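Local coordinates for protein spondin-1 (Homo sapiens, PDB 2ZOU) that is a secreted extracellular-matrix glycoprotein linked to cell adhesion, represented here by its reeler domain, a beta-sandwich probably used in contacts with matrix or cell-surface partners, at residues 30-35 / 39-44; 85-88 / 94-97; 121-126 / 134-139. All coordinates share one frame; numbering follows the deposited sequence. Where two conformers were deposited one is given.

Contact 1 (30-35 / 39-44); sequences GDPDFY and TSYRVT
P32 and Y35 both meet the phenol of Y41, P32 beside CE1 and Y35 near the hydroxyl end. The pyrrolidine packs through two carbons: CB of P32 lies 4.0 Å from CE1 of Y41, and CG of P32 is equally near that atom; the proline and the tyrosine run antiparallel as they pass. Y41 reaches this place because its CG stands anti to the carbonyl carbon, beside the backbone N (chi1 -64°), sending the ring out from strand 40-47 toward the loop. That loop joins strands 24-28 and 40-47, neighbours in the four-stranded sheet of the reeler beta-sandwich, and the ring leans on its P32 and Y35. The hydroxyl ends over backbone, with OH of Y41 3.4 Å from CA of Y35, while CB of Y35 approaches CE2 of Y41 at 4.1 Å. One water, lying in the ring plane at its edge, sits 2.6 Å from OH of Y41 and donates to O of F34 at 2.9 Å; the same hydroxyl is also bonded to K36 N, which ties the phenol end to the loop. On one face of the Y41 ring, CG2 of T39 rests toward the rim. Y35 takes the rarer first torsion, CG lying between backbone N and carbonyl carbon (chi1 72°), which carries its own ring off toward V120 and its hydroxyl to G118 O.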
ATOM      1  N   GLY A  30      -1.358  -7.481  12.990  1.00 10.24           N
ATOM      2  CA  GLY A  30      -2.013  -7.140  14.243  1.00 10.08           C
ATOM      3  C   GLY A  30      -3.422  -6.601  14.044  1.00 10.98           C
ATOM      4  O   GLY A  30      -4.095  -6.326  15.027  1.00 10.91           O
ATOM      5  N   ASP A  31      -3.851  -6.438  12.779  1.00 11.23           N
ATOM      6  CA  ASP A  31      -5.238  -6.009  12.486  1.00 12.34           C
ATOM      7  C   ASP A  31      -5.707  -4.822  13.351  1.00 11.95           C
ATOM      8  O   ASP A  31      -6.702  -4.914  14.079  1.00 11.96           O
ATOM      9  CB  ASP A  31      -6.192  -7.196  12.658  1.00 11.82           C
ATOM     10  CG  ASP A  31      -5.886  -8.335  11.704  1.00 15.17           C
ATOM     11  OD1 ASP A  31      -5.279  -8.096  10.637  1.00 19.04           O
ATOM     12  OD2 ASP A  31      -6.251  -9.485  12.042  1.00 19.64           O
ATOM     13  N   PRO A  32      -4.988  -3.690  13.282  1.00 11.48           N
ATOM     14  CA  PRO A  32      -5.407  -2.529  14.085  1.00 12.21           C
ATOM     15  C   PRO A  32      -6.775  -1.985  13.670  1.00 12.72           C
ATOM     16  O   PRO A  32      -7.102  -1.981  12.484  1.00 13.91           O
ATOM     17  CB  PRO A  32      -4.310  -1.498  13.795  1.00 12.62           C
ATOM     18  CG  PRO A  32      -3.760  -1.902  12.478  1.00 12.39           C
ATOM     19  CD  PRO A  32      -3.778  -3.404  12.493  1.00 11.97           C
ATOM     20  N   ASP A  33      -7.549  -1.572  14.665  1.00 13.44           N
ATOM     21  CA  ASP A  33      -8.865  -0.977  14.454  1.00 13.88           C
ATOM     22  C   ASP A  33      -8.761   0.494  14.044  1.00 14.20           C
ATOM     23  O   ASP A  33      -9.701   1.041  13.464  1.00 14.83           O
ATOM     24  CB  ASP A  33      -9.697  -1.085  15.737  1.00 14.40           C
ATOM     25  CG  ASP A  33     -10.293  -2.468  15.953  1.00 16.61           C
ATOM     26  OD1 ASP A  33     -10.257  -3.314  15.034  1.00 19.70           O
ATOM     27  OD2 ASP A  33     -10.827  -2.688  17.061  1.00 21.16           O
ATOM     28  N   PHE A  34      -7.628   1.114  14.367  1.00 13.60           N
ATOM     29  CA  PHE A  34      -7.362   2.528  14.111  1.00 13.48           C
ATOM     30  C   PHE A  34      -5.861   2.718  14.151  1.00 13.40           C
ATOM     31  O   PHE A  34      -5.156   1.836  14.640  1.00 13.83           O
ATOM     32  CB  PHE A  34      -8.014   3.418  15.178  1.00 14.36           C
ATOM     33  CG  PHE A  34      -7.664   3.051  16.596  1.00 15.57           C
ATOM     34  CD1 PHE A  34      -6.509   3.550  17.201  1.00 18.85           C
ATOM     35  CD2 PHE A  34      -8.511   2.228  17.342  1.00 17.04           C
ATOM     36  CE1 PHE A  34      -6.185   3.226  18.520  1.00 19.33           C
ATOM     37  CE2 PHE A  34      -8.197   1.889  18.671  1.00 18.82           C
ATOM     38  CZ  PHE A  34      -7.030   2.396  19.257  1.00 17.73           C
ATOM     39  N   TYR A  35      -5.365   3.852  13.661  1.00 12.33           N
ATOM     40  CA  TYR A  35      -3.932   4.163  13.788  1.00 11.64           C
ATOM     41  C   TYR A  35      -3.657   5.122  14.935  1.00 11.49           C
ATOM     42  O   TYR A  35      -4.499   5.968  15.266  1.00 11.75           O
ATOM     43  CB  TYR A  35      -3.312   4.689  12.474  1.00 11.29           C
ATOM     44  CG  TYR A  35      -3.704   6.104  12.037  1.00  9.93           C
ATOM     45  CD1 TYR A  35      -4.639   6.297  11.022  1.00 11.06           C
ATOM     46  CD2 TYR A  35      -3.108   7.239  12.609  1.00  9.96           C
ATOM     47  CE1 TYR A  35      -4.981   7.566  10.594  1.00 10.61           C
ATOM     48  CE2 TYR A  35      -3.458   8.524  12.186  1.00 11.23           C
ATOM     49  CZ  TYR A  35      -4.379   8.671  11.175  1.00 10.94           C
ATOM     50  OH  TYR A  35      -4.732   9.952  10.776  1.00 10.98           O
ATOM     51  N   THR A  39       3.124   5.606  15.479  1.00 11.84           N
ATOM     52  CA  THR A  39       3.306   4.171  15.553  1.00 11.47           C
ATOM     53  C   THR A  39       3.697   3.610  14.183  1.00 11.00           C
ATOM     54  O   THR A  39       3.125   4.004  13.155  1.00 10.60           O
ATOM     55  CB  THR A  39       2.044   3.497  16.097  1.00 12.21           C
ATOM     56  OG1 THR A  39       1.894   3.848  17.477  1.00 14.33           O
ATOM     57  CG2 THR A  39       2.143   1.982  15.984  1.00 12.70           C
ATOM     58  N   SER A  40       4.667   2.698  14.188  1.00 10.94           N
ATOM     59  CA  SER A  40       5.071   1.952  13.004  1.00 10.84           C
ATOM     60  C   SER A  40       4.226   0.681  12.871  1.00 11.29           C
ATOM     61  O   SER A  40       4.149  -0.127  13.813  1.00 12.87           O
ATOM     62  CB  SER A  40       6.548   1.571  13.071  0.65 11.63           C
ATOM     63  OG  SER A  40       7.383   2.711  13.056  0.65 12.59           O
ATOM     64  N   TYR A  41       3.608   0.518  11.706  1.00 10.11           N
ATOM     65  CA  TYR A  41       2.814  -0.667  11.379  1.00 10.03           C
ATOM     66  C   TYR A  41       3.476  -1.450  10.270  1.00 11.00           C
ATOM     67  O   TYR A  41       4.066  -0.863   9.354  1.00 12.09           O
ATOM     68  CB  TYR A  41       1.401  -0.246  10.937  1.00 10.28           C
ATOM     69  CG  TYR A  41       0.646   0.433  12.048  1.00  9.69           C
ATOM     70  CD1 TYR A  41      -0.060  -0.312  12.984  1.00 10.13           C
ATOM     71  CD2 TYR A  41       0.674   1.823  12.185  1.00 10.28           C
ATOM     72  CE1 TYR A  41      -0.738   0.304  14.020  1.00 10.14           C
ATOM     73  CE2 TYR A  41       0.020   2.458  13.230  1.00 10.09           C
ATOM     74  CZ  TYR A  41      -0.712   1.698  14.132  1.00 10.24           C
ATOM     75  OH  TYR A  41      -1.336   2.359  15.168  1.00 11.83           O
ATOM     76  N   ARG A  42       3.403  -2.774  10.348  1.00  9.59           N
ATOM     77  CA  ARG A  42       3.959  -3.586   9.265  1.00  9.96           C
ATOM     78  C   ARG A  42       2.851  -3.945   8.277  1.00  9.15           C
ATOM     79  O   ARG A  42       1.905  -4.670   8.598  1.00 10.08           O
ATOM     80  CB  ARG A  42       4.683  -4.837   9.793  1.00 10.10           C
ATOM     81  CG  ARG A  42       5.502  -5.524   8.696  1.00 10.06           C
ATOM     82  CD  ARG A  42       6.235  -6.757   9.196  1.00 10.42           C
ATOM     83  NE  ARG A  42       7.204  -6.452  10.243  1.00  9.71           N
ATOM     84  CZ  ARG A  42       8.495  -6.766  10.198  1.00 10.11           C
ATOM     85  NH1 ARG A  42       8.999  -7.411   9.147  1.00 10.99           N
ATOM     86  NH2 ARG A  42       9.268  -6.446  11.229  1.00 11.50           N
ATOM     87  N   VAL A  43       2.955  -3.361   7.089  1.00 10.18           N
ATOM     88  CA  VAL A  43       1.994  -3.552   6.013  1.00 10.41           C
ATOM     89  C   VAL A  43       2.487  -4.700   5.129  1.00 10.16           C
ATOM     90  O   VAL A  43       3.656  -4.735   4.744  1.00 10.98           O
ATOM     91  CB  VAL A  43       1.804  -2.267   5.173  1.00 11.08           C
ATOM     92  CG1 VAL A  43       0.775  -2.489   4.052  1.00 12.27           C
ATOM     93  CG2 VAL A  43       1.359  -1.120   6.074  1.00 11.53           C
ATOM     94  N   THR A  44       1.594  -5.629   4.799  1.00 10.14           N
ATOM     95  CA  THR A  44       1.968  -6.771   3.978  1.00 10.72           C
ATOM     96  C   THR A  44       1.063  -6.873   2.765  1.00 10.73           C
ATOM     97  O   THR A  44      -0.145  -6.576   2.829  1.00 11.24           O
ATOM     98  CB  THR A  44       1.896  -8.077   4.779  1.00 12.44           C
ATOM     99  OG1 THR A  44       0.549  -8.319   5.158  1.00 13.40           O
ATOM    100  CG2 THR A  44       2.763  -8.000   6.026  1.00 12.37           C
TER
HETATM  101  O   HOH W   1      -3.122   1.215  16.661  1.00 30.84           O

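Contact 2 (85-88 / 94-97); sequences TQFM and AVTE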
ATOM      1  N   THR A  85      11.948  -4.319  -2.410  1.00 17.94           N
ATOM      2  CA  THR A  85      11.114  -3.129  -2.510  1.00 17.11           C
ATOM      3  C   THR A  85      11.960  -1.863  -2.613  1.00 16.04           C
ATOM      4  O   THR A  85      13.087  -1.815  -2.115  1.00 16.23           O
ATOM      5  CB  THR A  85      10.189  -2.990  -1.295  1.00 17.22           C
ATOM      6  OG1 THR A  85      10.988  -2.809  -0.114  1.00 16.96           O
ATOM      7  CG2 THR A  85       9.282  -4.227  -1.136  1.00 17.97           C
ATOM      8  N   GLN A  86      11.405  -0.844  -3.260  1.00 14.84           N
ATOM      9  CA  GLN A  86      12.037   0.481  -3.331  1.00 15.23           C
ATOM     10  C   GLN A  86      10.970   1.533  -3.538  1.00 14.71           C
ATOM     11  O   GLN A  86       9.822   1.201  -3.832  1.00 14.28           O
ATOM     12  CB  GLN A  86      13.041   0.543  -4.488  1.00 15.41           C
ATOM     13  CG  GLN A  86      12.390   0.453  -5.868  1.00 17.56           C
ATOM     14  CD  GLN A  86      13.396   0.637  -6.985  1.00 18.04           C
ATOM     15  OE1 GLN A  86      14.375  -0.098  -7.076  1.00 22.06           O
ATOM     16  NE2 GLN A  86      13.174   1.638  -7.828  1.00 22.40           N
ATOM     17  N   PHE A  87      11.329   2.801  -3.386  1.00 13.93           N
ATOM     18  CA  PHE A  87      10.422   3.876  -3.767  1.00 14.19           C
ATOM     19  C   PHE A  87      10.447   4.107  -5.272  1.00 15.04           C
ATOM     20  O   PHE A  87      11.498   3.993  -5.903  1.00 14.90           O
ATOM     21  CB  PHE A  87      10.737   5.156  -2.991  1.00 13.99           C
ATOM     22  CG  PHE A  87      10.426   5.045  -1.533  1.00 13.10           C
ATOM     23  CD1 PHE A  87       9.109   5.153  -1.094  1.00 16.70           C
ATOM     24  CD2 PHE A  87      11.431   4.789  -0.608  1.00 16.16           C
ATOM     25  CE1 PHE A  87       8.793   5.023   0.245  1.00 16.32           C
ATOM     26  CE2 PHE A  87      11.122   4.651   0.755  1.00 15.00           C
ATOM     27  CZ  PHE A  87       9.798   4.762   1.173  1.00 14.91           C
ATOM     28  N   MET A  88       9.278   4.429  -5.826  1.00 16.09           N
ATOM     29  CA  MET A  88       9.110   4.732  -7.253  1.00 18.37           C
ATOM     30  C   MET A  88       9.976   5.924  -7.671  1.00 17.71           C
ATOM     31  O   MET A  88       9.926   6.961  -7.022  1.00 16.75           O
ATOM     32  CB  MET A  88       7.655   5.103  -7.536  1.00 18.49           C
ATOM     33  CG  MET A  88       6.700   3.986  -7.802  1.00 21.67           C
ATOM     34  SD  MET A  88       5.457   4.543  -8.998  1.00 23.74           S
ATOM     35  CE  MET A  88       6.359   4.213 -10.495  1.00 22.91           C
ATOM     36  N   ALA A  94       5.426   6.444  -3.301  1.00 13.45           N
ATOM     37  CA  ALA A  94       4.902   5.111  -3.601  1.00 13.38           C
ATOM     38  C   ALA A  94       5.984   4.037  -3.448  1.00 13.24           C
ATOM     39  O   ALA A  94       7.142   4.249  -3.836  1.00 12.86           O
ATOM     40  CB  ALA A  94       4.317   5.080  -5.019  1.00 13.49           C
ATOM     41  N   VAL A  95       5.596   2.897  -2.864  1.00 12.54           N
ATOM     42  CA  VAL A  95       6.467   1.724  -2.768  1.00 12.51           C
ATOM     43  C   VAL A  95       6.213   0.808  -3.964  1.00 12.32           C
ATOM     44  O   VAL A  95       5.067   0.598  -4.363  1.00 10.95           O
ATOM     45  CB  VAL A  95       6.239   0.940  -1.425  1.00 12.50           C
ATOM     46  CG1 VAL A  95       7.251  -0.172  -1.288  1.00 14.05           C
ATOM     47  CG2 VAL A  95       6.367   1.886  -0.224  1.00 14.23           C
ATOM     48  N   THR A  96       7.271   0.253  -4.534  1.00 11.61           N
ATOM     49  CA  THR A  96       7.156  -0.626  -5.694  1.00 12.66           C
ATOM     50  C   THR A  96       8.230  -1.735  -5.611  1.00 12.49           C
ATOM     51  O   THR A  96       9.039  -1.735  -4.677  1.00 12.72           O
ATOM     52  CB  THR A  96       7.225   0.182  -7.016  0.65 12.68           C
ATOM     53  OG1 THR A  96       6.795  -0.626  -8.114  0.65 14.12           O
ATOM     54  CG2 THR A  96       8.641   0.713  -7.272  0.65 12.06           C
ATOM     55  N   GLU A  97       8.213  -2.688  -6.542  1.00 13.33           N
ATOM     56  CA  GLU A  97       9.198  -3.770  -6.562  1.00 14.69           C
ATOM     57  C   GLU A  97      10.582  -3.276  -6.990  1.00 15.62           C
ATOM     58  O   GLU A  97      10.699  -2.332  -7.776  1.00 15.99           O
ATOM     59  CB  GLU A  97       8.712  -4.960  -7.422  1.00 14.42           C
ATOM     60  CG  GLU A  97       8.842  -4.843  -8.958  1.00 15.88           C
ATOM     61  CD  GLU A  97       7.921  -3.821  -9.625  1.00 16.10           C
ATOM     62  OE1 GLU A  97       6.890  -3.416  -9.048  1.00 16.15           O
ATOM     63  OE2 GLU A  97       8.238  -3.408 -10.771  1.00 19.80           O
TER
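Q86 and T96 face each other as an antiparallel hydrogen-bonded pair in the beta hairpin of strands 85-88 and 95-97, at the margin of the five-stranded sheet of the sandwich. N of Q86 gives to O of T96 at 2.9 Å and N of T96 returns to O of Q86 at 2.8 Å. Their side chains run alongside one another in the same direction, CG of Q86 4.0 Å from CG2 of T96. In the conformer given, OG1 of T96 lies anti to the backbone N (chi1 -166°), which leaves CG2 beside Q86 and points the hydroxyl to F56 O on strand 55-62. M88 crosses T96 at about a right angle, its CG 3.8 Å from CG2 of T96 and just as close to CB of A94, so one methylene packs against two methyl groups. At the non-hydrogen-bonded pair F87 and V95 the side chains diverge at their roots, yet the aromatic ring slants back across the valine, with CE1 of F87 4.0 Å from CG2 of V95. Both rest on F77 of strand 76-79, in the other sheet, which places them on the inner side of the sandwich. Beside them the backbone pairing continues toward the turn of the hairpin, where N of M88 donates to O of A94 at 2.9 Å.

Contact 3 (121-126 / 134-139); sequences ILKASI and FQDEGS. With EDO (1,2-ethanediol), chain F; EDO (1,2-ethanediol), chain D.
F134 packs on strand 120-127 from the irregular stretch that interrupts strand 131-144, its hairpin partner in the five-stranded sheet. The packing is dense here. CB of S125 stands over the centre of one ring face, 4.0 Å from the centroid of F134 and only 6° off the normal, a CH-pi contact, while O of K123 comes to the ring edge, 3.5 Å from CE1 of F134. K123 crosses the ring at about a right angle, its CB 3.8 Å from CD1 of F134, and its chain, bent at chi3 (74°), brings CE back near CB of F134. With an alanine here in place of F134, CB of S125 would probably lose its aromatic face and the lysine methylenes one of the surfaces on which they rest.

The outer side is looser and bridged by water. Where the backbones separate, a water donates to O of A124 and accepts from N of Q135, in place of direct pairing. An ethanediol, probably from the crystallisation liquor, lies along Q135. NZ of K123 and OD1 of D136, 4.2 Å apart and short of a salt bridge, share another water, which accepts from NZ of K123 at 2.7 Å and donates to OD1 of D136 at 2.8 Å.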
ATOM      1  N   ILE A 121      -6.264   5.717   3.618  1.00 10.30           N
ATOM      2  CA  ILE A 121      -6.510   4.529   2.799  1.00 10.63           C
ATOM      3  C   ILE A 121      -5.198   3.993   2.275  1.00 11.49           C
ATOM      4  O   ILE A 121      -4.513   4.652   1.478  1.00 11.36           O
ATOM      5  CB  ILE A 121      -7.421   4.830   1.577  1.00 10.72           C
ATOM      6  CG1 ILE A 121      -8.641   5.689   1.952  1.00 12.34           C
ATOM      7  CG2 ILE A 121      -7.840   3.519   0.913  1.00 11.75           C
ATOM      8  CD1 ILE A 121      -9.659   5.010   2.873  1.00 13.96           C
ATOM      9  N   LEU A 122      -4.843   2.793   2.735  1.00 11.93           N
ATOM     10  CA  LEU A 122      -3.704   2.072   2.209  1.00 12.84           C
ATOM     11  C   LEU A 122      -4.207   1.298   1.021  1.00 12.88           C
ATOM     12  O   LEU A 122      -5.193   0.580   1.157  1.00 13.98           O
ATOM     13  CB  LEU A 122      -3.159   1.094   3.256  1.00 13.59           C
ATOM     14  CG  LEU A 122      -2.642   1.730   4.554  1.00 15.19           C
ATOM     15  CD1 LEU A 122      -2.348   0.662   5.596  1.00 18.07           C
ATOM     16  CD2 LEU A 122      -1.393   2.509   4.252  1.00 17.52           C
ATOM     17  N   LYS A 123      -3.534   1.425  -0.116  1.00 11.99           N
ATOM     18  CA  LYS A 123      -4.018   0.859  -1.381  1.00 13.71           C
ATOM     19  C   LYS A 123      -2.888   0.280  -2.212  1.00 12.72           C
ATOM     20  O   LYS A 123      -1.818   0.869  -2.318  1.00 12.12           O
ATOM     21  CB  LYS A 123      -4.690   1.944  -2.228  1.00 15.18           C
ATOM     22  CG  LYS A 123      -6.140   2.227  -1.937  1.00 19.84           C
ATOM     23  CD  LYS A 123      -6.534   3.590  -2.473  1.00 22.99           C
ATOM     24  CE  LYS A 123      -6.683   3.604  -3.969  1.00 24.13           C
ATOM     25  NZ  LYS A 123      -7.380   4.861  -4.388  1.00 24.59           N
ATOM     26  N   ALA A 124      -3.141  -0.862  -2.843  1.00 11.81           N
ATOM     27  CA  ALA A 124      -2.155  -1.480  -3.701  1.00 11.21           C
ATOM     28  C   ALA A 124      -2.732  -1.886  -5.041  1.00 11.44           C
ATOM     29  O   ALA A 124      -3.927  -2.130  -5.177  1.00 11.66           O
ATOM     30  CB  ALA A 124      -1.548  -2.681  -3.015  1.00 11.61           C
ATOM     31  N   SER A 125      -1.847  -1.938  -6.023  1.00 11.39           N
ATOM     32  CA  SER A 125      -2.111  -2.470  -7.348  1.00 11.82           C
ATOM     33  C   SER A 125      -1.048  -3.514  -7.618  1.00 11.46           C
ATOM     34  O   SER A 125       0.090  -3.357  -7.155  1.00 11.97           O
ATOM     35  CB  SER A 125      -2.025  -1.337  -8.369  0.65 11.43           C
ATOM     36  OG  SER A 125      -2.097  -1.837  -9.684  0.65 10.45           O
ATOM     37  N   ILE A 126      -1.383  -4.577  -8.352  1.00 11.27           N
ATOM     38  CA  ILE A 126      -0.379  -5.595  -8.691  1.00 11.96           C
ATOM     39  C   ILE A 126      -0.412  -5.997 -10.168  1.00 11.43           C
ATOM     40  O   ILE A 126      -1.401  -5.745 -10.869  1.00 11.04           O
ATOM     41  CB  ILE A 126      -0.446  -6.895  -7.798  1.00 13.67           C
ATOM     42  CG1 ILE A 126      -1.682  -7.746  -8.129  1.00 14.50           C
ATOM     43  CG2 ILE A 126      -0.288  -6.579  -6.282  1.00 14.85           C
ATOM     44  CD1 ILE A 126      -1.479  -8.787  -9.216  1.00 16.53           C
ATOM     45  N   PHE A 134      -5.871  -0.098  -8.747  1.00 14.22           N
ATOM     46  CA  PHE A 134      -6.298   0.452  -7.455  1.00 14.38           C
ATOM     47  C   PHE A 134      -7.820   0.467  -7.363  1.00 15.30           C
ATOM     48  O   PHE A 134      -8.506   0.772  -8.343  1.00 15.25           O
ATOM     49  CB  PHE A 134      -5.830   1.903  -7.273  1.00 14.43           C
ATOM     50  CG  PHE A 134      -4.349   2.066  -7.064  1.00 13.87           C
ATOM     51  CD1 PHE A 134      -3.738   1.598  -5.900  1.00 14.54           C
ATOM     52  CD2 PHE A 134      -3.575   2.745  -7.998  1.00 14.81           C
ATOM     53  CE1 PHE A 134      -2.374   1.764  -5.689  1.00 13.60           C
ATOM     54  CE2 PHE A 134      -2.211   2.926  -7.798  1.00 14.59           C
ATOM     55  CZ  PHE A 134      -1.606   2.429  -6.630  1.00 13.96           C
ATOM     56  N   GLN A 135      -8.351   0.160  -6.185  1.00 15.35           N
ATOM     57  CA  GLN A 135      -9.791   0.215  -5.963  1.00 16.15           C
ATOM     58  C   GLN A 135     -10.131   0.957  -4.690  1.00 16.11           C
ATOM     59  O   GLN A 135      -9.323   1.005  -3.766  1.00 15.64           O
ATOM     60  CB  GLN A 135     -10.367  -1.192  -5.900  1.00 16.84           C
ATOM     61  CG  GLN A 135     -10.318  -1.935  -7.225  1.00 17.79           C
ATOM     62  CD  GLN A 135     -11.241  -1.369  -8.282  1.00 21.44           C
ATOM     63  OE1 GLN A 135     -12.284  -0.781  -7.979  1.00 22.18           O
ATOM     64  NE2 GLN A 135     -10.860  -1.552  -9.546  1.00 21.89           N
ATOM     65  N   ASP A 136     -11.337   1.528  -4.638  1.00 16.63           N
ATOM     66  CA  ASP A 136     -11.779   2.265  -3.457  1.00 17.35           C
ATOM     67  C   ASP A 136     -12.054   1.350  -2.278  1.00 16.68           C
ATOM     68  O   ASP A 136     -11.875   1.754  -1.127  1.00 17.30           O
ATOM     69  CB  ASP A 136     -13.013   3.131  -3.762  1.00 17.37           C
ATOM     70  CG  ASP A 136     -12.697   4.307  -4.682  1.00 20.02           C
ATOM     71  OD1 ASP A 136     -11.505   4.614  -4.902  1.00 23.83           O
ATOM     72  OD2 ASP A 136     -13.646   4.942  -5.182  1.00 22.81           O
ATOM     73  N   GLU A 137     -12.469   0.119  -2.582  1.00 16.88           N
ATOM     74  CA  GLU A 137     -12.714  -0.928  -1.594  1.00 16.72           C
ATOM     75  C   GLU A 137     -12.328  -2.252  -2.212  1.00 16.04           C
ATOM     76  O   GLU A 137     -12.401  -2.423  -3.426  1.00 16.88           O
ATOM     77  CB  GLU A 137     -14.190  -0.976  -1.212  1.00 17.78           C
ATOM     78  CG  GLU A 137     -14.600   0.120  -0.265  1.00 21.42           C
ATOM     79  CD  GLU A 137     -16.089   0.118   0.002  1.00 24.20           C
ATOM     80  OE1 GLU A 137     -16.769  -0.884  -0.323  1.00 26.53           O
ATOM     81  OE2 GLU A 137     -16.581   1.129   0.538  1.00 26.93           O
ATOM     82  N   GLY A 138     -11.917  -3.195  -1.375  1.00 14.47           N
ATOM     83  CA  GLY A 138     -11.529  -4.492  -1.881  1.00 13.39           C
ATOM     84  C   GLY A 138     -10.398  -5.078  -1.079  1.00 12.85           C
ATOM     85  O   GLY A 138      -9.966  -4.509  -0.077  1.00 13.15           O
ATOM     86  N   SER A 139      -9.903  -6.219  -1.535  1.00 11.64           N
ATOM     87  CA  SER A 139      -8.902  -6.924  -0.759  1.00 10.67           C
ATOM     88  C   SER A 139      -7.531  -6.244  -0.751  1.00 10.59           C
ATOM     89  O   SER A 139      -6.708  -6.549   0.108  1.00 10.50           O
ATOM     90  CB  SER A 139      -8.800  -8.381  -1.222  1.00 11.36           C
ATOM     91  OG  SER A 139      -8.431  -8.471  -2.587  1.00 11.20           O
TER
HETATM   92  C1  EDO F   6      -7.555  -3.551  -5.724  1.00 31.59           C
HETATM   93  O1  EDO F   6      -6.302  -3.106  -6.246  1.00 32.71           O
HETATM   94  C2  EDO F   6      -8.320  -4.376  -6.746  1.00 32.01           C
HETATM   95  O2  EDO F   6      -9.086  -5.381  -6.081  1.00 31.00           O
HETATM   96  C1  EDO D   4       0.728  -2.499 -11.706  1.00 27.25           C
HETATM   97  O1  EDO D   4      -0.087  -1.369 -11.378  1.00 28.24           O
HETATM   98  C2  EDO D   4       1.562  -2.890 -10.493  1.00 27.34           C
HETATM   99  O2  EDO D   4       2.361  -1.776 -10.066  1.00 25.76           O
HETATM  100  O   HOH W   2      -9.160   3.825  -6.168  1.00 27.15           O
HETATM  101  O   HOH W   3      -6.311  -0.802  -4.261  1.00 13.62           O

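The three contacts follow one another along the chain, each closing before the next opens. Contact 1 belongs to the four-stranded sheet, through strand 40-47 and the loop before it. Contacts 2 and 3 share the five-stranded sheet, where strands 85-88 and 131-144 are the outermost; they lie on opposite sides of the chain's centre, their own centres about 16 Å apart. Contacts 1 and 3 are equally far apart between centres but touch across the sandwich, CG2 of V43 packing 4.1 Å from CD1 of L122. Contacts 1 and 2, with centres about 19 Å apart, do not touch. Of the three, only contacts 1 and 3 thus meet directly, between the two sheets, while contact 2 is joined to contact 3 through their shared sheet.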